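Local coordinates for Crh-like protein 5 (Neosartorya fumigata, PDB 6IBU) that couples chitinase and transglycosylase activity, transferring chitin to 1,6-beta-glucan, or to further chitin, as it cross-links polysaccharides at the septa and in the fungal cell wall, at residues Phe68-Ala73 with Gly237-Ile242; Leu163-Ala168 with Thr172-Thr177. One frame throughout, in Å; residues are numbered along the deposited sequence.

Interaction 1 (Phe68-Ala73 with Gly237-Ile242); sequences FFFGKA and GSWQSI
The Phe69 ring is wedged against Trp239 and Ile242, and the Phe70 ring meets Trp239. Ile242 CG2 lies over one face of the Phe69 ring, a CH-pi contact with CG2 4.1 Å from the ring centroid, while Phe70 CD2 lies over the opposite face. The ring's far edge also points at the Trp239 backbone, where Phe69 CZ comes within 3.4 Å of Trp239 O. Phe70 presents its own edge to the indole: an offset edge-to-face pair, with the planes at 81° and its centroid 5.9 Å from that of the five-membered ring. Trp239 CB fills the angle between the two phenylalanines, 3.7 Å from Phe69 CZ and 3.8 Å from Phe70 CE2. With CG anti to the backbone N (chi1 -170°), the Phe69 ring is directed at the turn.

Outward from this shell, the 3-10 turn of residues 239-241 is fixed by Ser238 O, which accepts from Ser241 N and, at 2.6 Å, from Ser241 OG. Gln176 and Ser233 bond to its backbone, and Asn223 and Asn225 hold that of Phe69. The run into strand 71-78 of the GH16 beta sandwich thus packs on the turn before strand 242-243 of the small C-terminal sheet. No hydrogen bond crosses between the two segments, so their cohesion is apolar and aromatic.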
loop_
_atom_site.group_PDB
_atom_site.type_symbol
_atom_site.label_atom_id
_atom_site.label_comp_id
_atom_site.label_asym_id
_atom_site.label_seq_id
_atom_site.Cartn_x
_atom_site.Cartn_y
_atom_site.Cartn_z
ATOM N N PHE A 68 9.465 1.669 7.783
ATOM C CA PHE A 68 10.250 0.460 8.110
ATOM C C PHE A 68 11.154 0.164 6.912
ATOM O O PHE A 68 10.858 0.611 5.803
ATOM C CB PHE A 68 9.316 -0.661 8.551
ATOM C CG PHE A 68 8.496 -1.312 7.475
ATOM C CD1 PHE A 68 7.375 -0.694 6.969
ATOM C CD2 PHE A 68 8.792 -2.599 7.060
ATOM C CE1 PHE A 68 6.615 -1.322 5.995
ATOM C CE2 PHE A 68 8.037 -3.214 6.082
ATOM C CZ PHE A 68 6.945 -2.584 5.558
ATOM N N PHE A 69 12.276 -0.500 7.169
ATOM C CA PHE A 69 13.355 -0.728 6.185
ATOM C C PHE A 69 13.583 -2.220 6.078
ATOM O O PHE A 69 14.370 -2.766 6.876
ATOM C CB PHE A 69 14.621 -0.001 6.613
ATOM C CG PHE A 69 15.722 0.032 5.584
ATOM C CD1 PHE A 69 15.432 0.043 4.232
ATOM C CD2 PHE A 69 17.044 0.091 5.983
ATOM C CE1 PHE A 69 16.446 0.113 3.295
ATOM C CE2 PHE A 69 18.061 0.170 5.045
ATOM C CZ PHE A 69 17.756 0.184 3.706
ATOM N N PHE A 70 12.902 -2.839 5.126
ATOM C CA PHE A 70 12.810 -4.302 4.903
ATOM C C PHE A 70 11.978 -4.918 6.016
ATOM O O PHE A 70 11.825 -4.310 7.074
ATOM C CB PHE A 70 14.186 -4.956 4.780
ATOM C CG PHE A 70 14.939 -4.452 3.579
ATOM C CD1 PHE A 70 14.479 -4.776 2.312
ATOM C CD2 PHE A 70 16.057 -3.638 3.690
ATOM C CE1 PHE A 70 15.105 -4.304 1.172
ATOM C CE2 PHE A 70 16.694 -3.174 2.545
ATOM C CZ PHE A 70 16.220 -3.510 1.289
ATOM N N GLY A 71 11.440 -6.097 5.748
ATOM C CA GLY A 71 10.651 -6.870 6.717
ATOM C C GLY A 71 9.346 -7.319 6.091
ATOM O O GLY A 71 9.377 -7.986 5.044
ATOM N N LYS A 72 8.222 -6.954 6.691
ATOM C CA LYS A 72 6.915 -7.571 6.371
ATOM C C LYS A 72 5.789 -6.572 6.627
ATOM O O LYS A 72 5.810 -5.893 7.663
ATOM C CB LYS A 72 6.746 -8.813 7.236
ATOM C CG LYS A 72 5.671 -9.769 6.759
ATOM C CD LYS A 72 5.318 -10.801 7.792
ATOM C CE LYS A 72 5.173 -12.189 7.212
ATOM N NZ LYS A 72 4.673 -13.130 8.236
ATOM N N ALA A 73 4.816 -6.514 5.723
ATOM C CA ALA A 73 3.539 -5.809 5.951
ATOM C C ALA A 73 2.408 -6.808 5.689
ATOM O O ALA A 73 2.347 -7.388 4.601
ATOM C CB ALA A 73 3.479 -4.566 5.095
ATOM N N GLY A 237 19.596 6.296 -4.236
ATOM C CA GLY A 237 18.315 5.619 -3.949
ATOM C C GLY A 237 18.529 4.150 -3.635
ATOM O O GLY A 237 17.616 3.352 -3.846
ATOM N N SER A 238 19.723 3.789 -3.182
ATOM C CA SER A 238 20.082 2.384 -2.938
ATOM C C SER A 238 19.836 2.136 -1.465
ATOM O O SER A 238 19.921 3.075 -0.696
ATOM C CB SER A 238 21.503 2.064 -3.370
ATOM O OG SER A 238 22.480 2.338 -2.367
ATOM N N TRP A 239 19.561 0.899 -1.097
ATOM C CA TRP A 239 19.432 0.477 0.311
ATOM C C TRP A 239 20.746 0.752 1.039
ATOM O O TRP A 239 20.703 1.052 2.258
ATOM C CB TRP A 239 18.970 -0.991 0.374
ATOM C CG TRP A 239 19.948 -2.053 -0.005
ATOM C CD1 TRP A 239 19.958 -2.813 -1.140
ATOM C CD2 TRP A 239 21.005 -2.561 0.824
ATOM N NE1 TRP A 239 20.953 -3.752 -1.075
ATOM C CE2 TRP A 239 21.619 -3.613 0.109
ATOM C CE3 TRP A 239 21.496 -2.217 2.092
ATOM C CZ2 TRP A 239 22.702 -4.317 0.623
ATOM C CZ3 TRP A 239 22.569 -2.913 2.598
ATOM C CH2 TRP A 239 23.170 -3.937 1.865
ATOM N N GLN A 240 21.866 0.652 0.312
ATOM C CA GLN A 240 23.231 0.870 0.854
ATOM C C GLN A 240 23.390 2.326 1.270
ATOM O O GLN A 240 24.161 2.562 2.189
ATOM C CB GLN A 240 24.301 0.465 -0.155
ATOM C CG GLN A 240 24.358 -1.043 -0.415
ATOM C CD GLN A 240 23.556 -1.465 -1.623
ATOM O OE1 GLN A 240 22.528 -0.876 -1.943
ATOM N NE2 GLN A 240 24.020 -2.503 -2.308
ATOM N N SER A 241 22.639 3.249 0.678
ATOM C CA SER A 241 22.726 4.690 1.007
ATOM C C SER A 241 21.950 5.009 2.291
ATOM O O SER A 241 22.106 6.137 2.780
ATOM C CB SER A 241 22.263 5.541 -0.139
ATOM O OG SER A 241 20.853 5.517 -0.276
ATOM N N ILE A 242 21.175 4.082 2.864
ATOM C CA ILE A 242 20.285 4.423 4.015
ATOM C C ILE A 242 21.088 4.322 5.318
ATOM O O ILE A 242 21.545 3.244 5.645
ATOM C CB ILE A 242 19.010 3.559 4.038
ATOM C CG1 ILE A 242 18.213 3.642 2.734
ATOM C CG2 ILE A 242 18.143 3.901 5.229
ATOM C CD1 ILE A 242 17.843 5.036 2.309
#

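Interaction 2 (Leu163-Ala168 with Thr172-Thr177)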
loop_
_atom_site.group_PDB
_atom_site.type_symbol
_atom_site.label_atom_id
_atom_site.label_comp_id
_atom_site.label_asym_id
_atom_site.label_seq_id
_atom_site.Cartn_x
_atom_site.Cartn_y
_atom_site.Cartn_z
ATOM N N LEU A 163 8.944 -11.008 -6.834
ATOM C CA LEU A 163 9.825 -10.110 -7.611
ATOM C C LEU A 163 11.242 -10.261 -7.045
ATOM O O LEU A 163 11.457 -9.885 -5.909
ATOM C CB LEU A 163 9.311 -8.676 -7.489
ATOM C CG LEU A 163 10.282 -7.623 -7.999
ATOM C CD1 LEU A 163 10.382 -7.731 -9.506
ATOM C CD2 LEU A 163 9.869 -6.240 -7.532
ATOM N N THR A 164 12.156 -10.848 -7.805
ATOM C CA THR A 164 13.577 -10.971 -7.396
ATOM C C THR A 164 14.268 -9.660 -7.766
ATOM O O THR A 164 13.807 -8.952 -8.681
ATOM C CB THR A 164 14.255 -12.203 -8.001
ATOM O OG1 THR A 164 14.456 -11.944 -9.392
ATOM C CG2 THR A 164 13.431 -13.454 -7.812
ATOM N N TYR A 165 15.309 -9.329 -7.033
ATOM C CA TYR A 165 16.092 -8.085 -7.198
ATOM C C TYR A 165 16.526 -7.959 -8.659
ATOM O O TYR A 165 16.371 -6.867 -9.206
ATOM C CB TYR A 165 17.227 -8.109 -6.180
ATOM C CG TYR A 165 18.109 -6.896 -6.192
ATOM C CD1 TYR A 165 19.179 -6.812 -7.060
ATOM C CD2 TYR A 165 17.897 -5.856 -5.304
ATOM C CE1 TYR A 165 20.003 -5.699 -7.077
ATOM C CE2 TYR A 165 18.722 -4.741 -5.296
ATOM C CZ TYR A 165 19.759 -4.650 -6.208
ATOM O OH TYR A 165 20.576 -3.565 -6.218
ATOM N N ASN A 166 17.016 -9.040 -9.271
ATOM C CA ASN A 166 17.470 -9.056 -10.689
ATOM C C ASN A 166 16.290 -8.796 -11.634
ATOM O O ASN A 166 16.533 -8.148 -12.674
ATOM C CB ASN A 166 18.169 -10.359 -11.091
ATOM C CG ASN A 166 18.209 -10.540 -12.600
ATOM O OD1 ASN A 166 17.347 -11.210 -13.172
ATOM N ND2 ASN A 166 19.155 -9.897 -13.265
ATOM N N ASP A 167 15.089 -9.292 -11.307
ATOM C CA ASP A 167 13.868 -9.171 -12.147
ATOM C C ASP A 167 13.528 -7.686 -12.315
ATOM O O ASP A 167 12.938 -7.310 -13.362
ATOM C CB ASP A 167 12.636 -9.875 -11.548
ATOM C CG ASP A 167 12.652 -11.403 -11.479
ATOM O OD1 ASP A 167 13.489 -12.019 -12.221
ATOM O OD2 ASP A 167 11.815 -11.977 -10.666
ATOM N N ALA A 168 13.836 -6.858 -11.319
ATOM C CA ALA A 168 13.448 -5.429 -11.310
ATOM C C ALA A 168 14.542 -4.579 -11.979
ATOM O O ALA A 168 15.202 -3.797 -11.267
ATOM C CB ALA A 168 13.171 -5.007 -9.896
ATOM N N THR A 172 18.061 -1.955 -10.347
ATOM C CA THR A 172 17.897 -0.484 -10.531
ATOM C C THR A 172 16.476 -0.051 -10.157
ATOM O O THR A 172 16.321 1.127 -9.857
ATOM C CB THR A 172 18.220 -0.005 -11.959
ATOM O OG1 THR A 172 17.328 -0.545 -12.929
ATOM C CG2 THR A 172 19.626 -0.332 -12.400
ATOM N N ARG A 173 15.471 -0.936 -10.220
ATOM C CA ARG A 173 14.068 -0.544 -9.922
ATOM C C ARG A 173 13.482 -1.442 -8.816
ATOM O O ARG A 173 12.259 -1.489 -8.677
ATOM C CB ARG A 173 13.249 -0.538 -11.222
ATOM C CG ARG A 173 13.671 0.534 -12.214
ATOM C CD ARG A 173 13.305 1.898 -11.717
ATOM N NE ARG A 173 13.680 2.988 -12.611
ATOM C CZ ARG A 173 14.839 3.640 -12.587
ATOM N NH1 ARG A 173 15.783 3.293 -11.732
ATOM N NH2 ARG A 173 15.058 4.648 -13.417
ATOM N N PHE A 174 14.314 -2.092 -8.008
ATOM C CA PHE A 174 13.867 -2.905 -6.852
ATOM C C PHE A 174 13.510 -1.977 -5.697
ATOM O O PHE A 174 14.313 -1.124 -5.341
ATOM C CB PHE A 174 14.955 -3.895 -6.438
ATOM C CG PHE A 174 14.473 -4.942 -5.482
ATOM C CD1 PHE A 174 13.698 -5.993 -5.919
ATOM C CD2 PHE A 174 14.762 -4.842 -4.132
ATOM C CE1 PHE A 174 13.239 -6.944 -5.022
ATOM C CE2 PHE A 174 14.330 -5.810 -3.242
ATOM C CZ PHE A 174 13.565 -6.856 -3.686
ATOM N N PRO A 175 12.305 -2.079 -5.091
ATOM C CA PRO A 175 11.963 -1.260 -3.927
ATOM C C PRO A 175 12.946 -1.543 -2.786
ATOM O O PRO A 175 13.061 -2.664 -2.423
ATOM C CB PRO A 175 10.550 -1.707 -3.561
ATOM C CG PRO A 175 10.003 -2.249 -4.860
ATOM C CD PRO A 175 11.189 -2.917 -5.529
ATOM N N GLN A 176 13.695 -0.548 -2.317
ATOM C CA GLN A 176 14.809 -0.819 -1.380
ATOM C C GLN A 176 15.109 0.404 -0.531
ATOM O O GLN A 176 16.231 0.510 -0.056
ATOM C CB GLN A 176 16.070 -1.235 -2.135
ATOM C CG GLN A 176 16.574 -0.184 -3.114
ATOM C CD GLN A 176 17.702 -0.748 -3.949
ATOM O OE1 GLN A 176 18.847 -0.838 -3.502
ATOM N NE2 GLN A 176 17.388 -1.140 -5.171
ATOM N N THR A 177 14.140 1.281 -0.336
ATOM C CA THR A 177 14.288 2.444 0.561
ATOM C C THR A 177 13.199 2.332 1.615
ATOM O O THR A 177 12.247 1.597 1.420
ATOM C CB THR A 177 14.235 3.737 -0.242
ATOM O OG1 THR A 177 13.040 3.744 -1.019
ATOM C CG2 THR A 177 15.435 3.899 -1.143
#
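Thr172, which lies beside Ala168 across the turn, has its carbonyl oxygen gripped twice: Arg173 NH1 reaches back to Thr172 O at 2.9 Å, from above the carbonyl plane, and Lys118 NZ is a second donor. The same Arg173 forms a salt bridge with Asp120 through NE. Across the contact, Arg173 N donates to Ala168 O at 3.1 Å, closing the short loop.

Phe174 carries most of the apolar contact. Its CG stands anti to the backbone N (chi1 -167°), which carries the ring in under Tyr165, whose CB lies over one face in a CH-pi contact, 4.2 Å from the ring centroid. Farther out the two rings meet obliquely, their planes at 51° and Tyr165 CD2 3.5 Å from Phe174 CD2. Leu163 O lies in the ring plane at the edge, 3.6 Å from Phe174 CE1, and Leu163 CD2 meets the Pro175 ring at CD. Gln176 turns back on its own segment, NE2 donating to Phe174 O at 3.1 Å.

The Pro175 side chain lies about 6 Å from that of Glu98, the probable nucleophile. This turn follows strand 158-164 and leads into strand 179-187; Tyr115 of strand 110-116 packs on Leu163, Ala168 and Pro175, and Val151 of strand 150-155 touches Phe174.

From the N terminus, residues 68-73 come first, leading into strand 71-78 of the eight-stranded sheet. Much later the chain leaves strand 158-164 of that sheet and interaction 2 closes a loop with only three residues between its segments, before strand 179-187 enters the seven-stranded sheet of the GH16 beta sandwich. Interaction 1 then closes a far larger loop, spanning 163 residues, and interaction 2 is nested inside it. The two touch directly: Trp239 N and Gln176 OE1, 3.1 Å apart, probably form a hydrogen bond, and Phe69 packs on the Gln176 backbone. Interaction 1 joins the sandwich to the turn before strand 242-243, and Gln176 of interaction 2 adds a second tie.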